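Local atomic coordinates of 2-hydroxychromene-2-carboxylate isomerase (Pseudomonas putida, PDB entry 2IMF), a protein that catalyses the reversible glutathione-dependent isomerisation of 2-hydroxychromene-2-carboxylate to trans-o-hydroxybenzylidenepyruvate in naphthalene breakdown. Residues A[141-144]-A[145-148]. Numbering follows the deposited sequence.
Sequences EHFL and SSNA
Glu141 O receives only a weak, long hydrogen bond from Ser145 N, at 3.5 Å. The carboxylate of Glu141 forms a salt bridge with Arg137, one turn back. His142 O takes a shorter bond from the same Ser145 N, 3.3 Å, and Ser145 OG adds a weak one. The firmer backbone bonds at this end of helix 137-145, Ser145 N to His142 O and Ser146 N to Phe143 O, span three residues. Phe143 O accepts two bonds, both from Ser146. Ser146 N gives Phe143 O a bond of 2.9 Å. Ser146 OG donates to Phe143 O at 2.7 Å, in the carbonyl plane and on a lone pair. The hydroxyl gets there because chi1 of 71° sets it between its own backbone N and carbonyl carbon. The Phe143 ring, edge-to-face with Tyr95, passes obliquely by this hydroxyl. Leu144 packs on Pro126 of helix 125-133, while its O and Ser146 O share a bridging water at this surface turn, away from the active site. Ser146 is also the N-cap of helix 147-162, its OG bonded to Ala149 N. With an alanine in place of Ser146, Ala149 N would probably lose its cap and Phe143 O one of its two donors. One hydroxyl therefore serves both helices: it donates to the end of the first and accepts from the start of the second.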
ATOM      1  N   GLU A 141     -19.398 -15.228 -26.539  1.00 14.89           N
ATOM      2  CA  GLU A 141     -19.523 -16.328 -25.599  1.00 16.57           C
ATOM      3  C   GLU A 141     -18.723 -17.542 -26.103  1.00 15.17           C
ATOM      4  O   GLU A 141     -18.070 -18.277 -25.346  1.00 17.15           O
ATOM      5  CB  GLU A 141     -20.986 -16.727 -25.426  1.00 16.04           C
ATOM      6  CG  GLU A 141     -21.754 -15.674 -24.618  1.00 17.12           C
ATOM      7  CD  GLU A 141     -23.226 -15.921 -24.544  1.00 24.10           C
ATOM      8  OE1 GLU A 141     -23.770 -16.802 -25.264  1.00 22.59           O
ATOM      9  OE2 GLU A 141     -23.863 -15.166 -23.793  1.00 19.78           O
ATOM     10  N   HIS A 142     -18.732 -17.768 -27.436  1.00 15.81           N
ATOM     11  CA  HIS A 142     -17.919 -18.852 -27.977  1.00 16.04           C
ATOM     12  C   HIS A 142     -16.441 -18.566 -27.750  1.00 16.91           C
ATOM     13  O   HIS A 142     -15.676 -19.489 -27.415  1.00 18.74           O
ATOM     14  CB  HIS A 142     -18.191 -19.047 -29.488  1.00 15.47           C
ATOM     15  CG  HIS A 142     -19.419 -19.850 -29.761  1.00 18.53           C
ATOM     16  ND1 HIS A 142     -20.702 -19.370 -29.562  1.00 19.68           N
ATOM     17  CD2 HIS A 142     -19.554 -21.152 -30.134  1.00 18.12           C
ATOM     18  CE1 HIS A 142     -21.577 -20.348 -29.802  1.00 20.61           C
ATOM     19  NE2 HIS A 142     -20.907 -21.415 -30.194  1.00 18.39           N
ATOM     20  N   PHE A 143     -16.011 -17.333 -27.982  1.00 15.02           N
ATOM     21  CA  PHE A 143     -14.624 -16.970 -27.705  1.00 14.83           C
ATOM     22  C   PHE A 143     -14.230 -17.289 -26.249  1.00 16.62           C
ATOM     23  O   PHE A 143     -13.161 -17.873 -25.969  1.00 17.15           O
ATOM     24  CB  PHE A 143     -14.405 -15.495 -28.016  1.00 16.42           C
ATOM     25  CG  PHE A 143     -13.015 -15.028 -27.673  1.00 14.89           C
ATOM     26  CD1 PHE A 143     -11.947 -15.219 -28.580  1.00 15.99           C
ATOM     27  CD2 PHE A 143     -12.757 -14.393 -26.437  1.00 17.13           C
ATOM     28  CE1 PHE A 143     -10.676 -14.830 -28.217  1.00 18.24           C
ATOM     29  CE2 PHE A 143     -11.470 -13.995 -26.123  1.00 16.87           C
ATOM     30  CZ  PHE A 143     -10.443 -14.235 -27.029  1.00 17.97           C
ATOM     31  N   LEU A 144     -15.091 -16.911 -25.302  1.00 15.16           N
ATOM     32  CA  LEU A 144     -14.776 -17.153 -23.843  1.00 15.97           C
ATOM     33  C   LEU A 144     -14.447 -18.580 -23.520  1.00 17.64           C
ATOM     34  O   LEU A 144     -13.621 -18.826 -22.642  1.00 19.25           O
ATOM     35  CB  LEU A 144     -15.955 -16.747 -22.968  1.00 15.52           C
ATOM     36  CG  LEU A 144     -16.151 -15.243 -23.004  1.00 13.77           C
ATOM     37  CD1 LEU A 144     -17.410 -14.857 -22.218  1.00 17.23           C
ATOM     38  CD2 LEU A 144     -14.977 -14.530 -22.475  1.00 17.63           C
ATOM     39  N   SER A 145     -15.043 -19.539 -24.211  1.00 19.13           N
ATOM     40  CA  SER A 145     -14.776 -20.943 -23.803  1.00 20.95           C
ATOM     41  C   SER A 145     -13.740 -21.558 -24.745  1.00 21.83           C
ATOM     42  O   SER A 145     -13.386 -22.724 -24.567  1.00 24.61           O
ATOM     43  CB  SER A 145     -16.066 -21.716 -23.815  1.00 22.49           C
ATOM     44  OG  SER A 145     -16.554 -21.758 -25.114  1.00 26.43           O
ATOM     45  N   SER A 146     -13.203 -20.797 -25.687  1.00 20.24           N
ATOM     46  CA  SER A 146     -12.298 -21.379 -26.694  1.00 19.66           C
ATOM     47  C   SER A 146     -10.901 -21.577 -26.130  1.00 21.14           C
ATOM     48  O   SER A 146     -10.402 -20.827 -25.265  1.00 20.97           O
ATOM     49  CB  SER A 146     -12.223 -20.461 -27.909  1.00 19.95           C
ATOM     50  OG  SER A 146     -11.498 -19.257 -27.641  1.00 18.46           O
ATOM     51  N   ASN A 147     -10.192 -22.527 -26.725  1.00 21.83           N
ATOM     52  CA  ASN A 147      -8.824 -22.744 -26.357  1.00 22.16           C
ATOM     53  C   ASN A 147      -7.924 -21.576 -26.648  1.00 20.47           C
ATOM     54  O   ASN A 147      -7.093 -21.273 -25.766  1.00 23.32           O
ATOM     55  CB  ASN A 147      -8.304 -24.033 -27.022  1.00 24.66           C
ATOM     56  CG  ASN A 147      -9.004 -25.262 -26.489  1.00 30.66           C
ATOM     57  OD1 ASN A 147      -9.303 -25.357 -25.293  1.00 38.61           O
ATOM     58  ND2 ASN A 147      -9.255 -26.238 -27.373  1.00 39.46           N
ATOM     59  N   ALA A 148      -8.086 -20.870 -27.766  1.00 21.02           N
ATOM     60  CA  ALA A 148      -7.246 -19.774 -28.154  1.00 20.95           C
ATOM     61  C   ALA A 148      -7.339 -18.595 -27.153  1.00 21.13           C
ATOM     62  O   ALA A 148      -6.354 -17.909 -26.894  1.00 20.55           O
ATOM     63  CB  ALA A 148      -7.640 -19.296 -29.523  1.00 22.31           C
TER
HETATM   64  O   HOH W   1     -11.279 -20.214 -22.827  1.00 22.22           O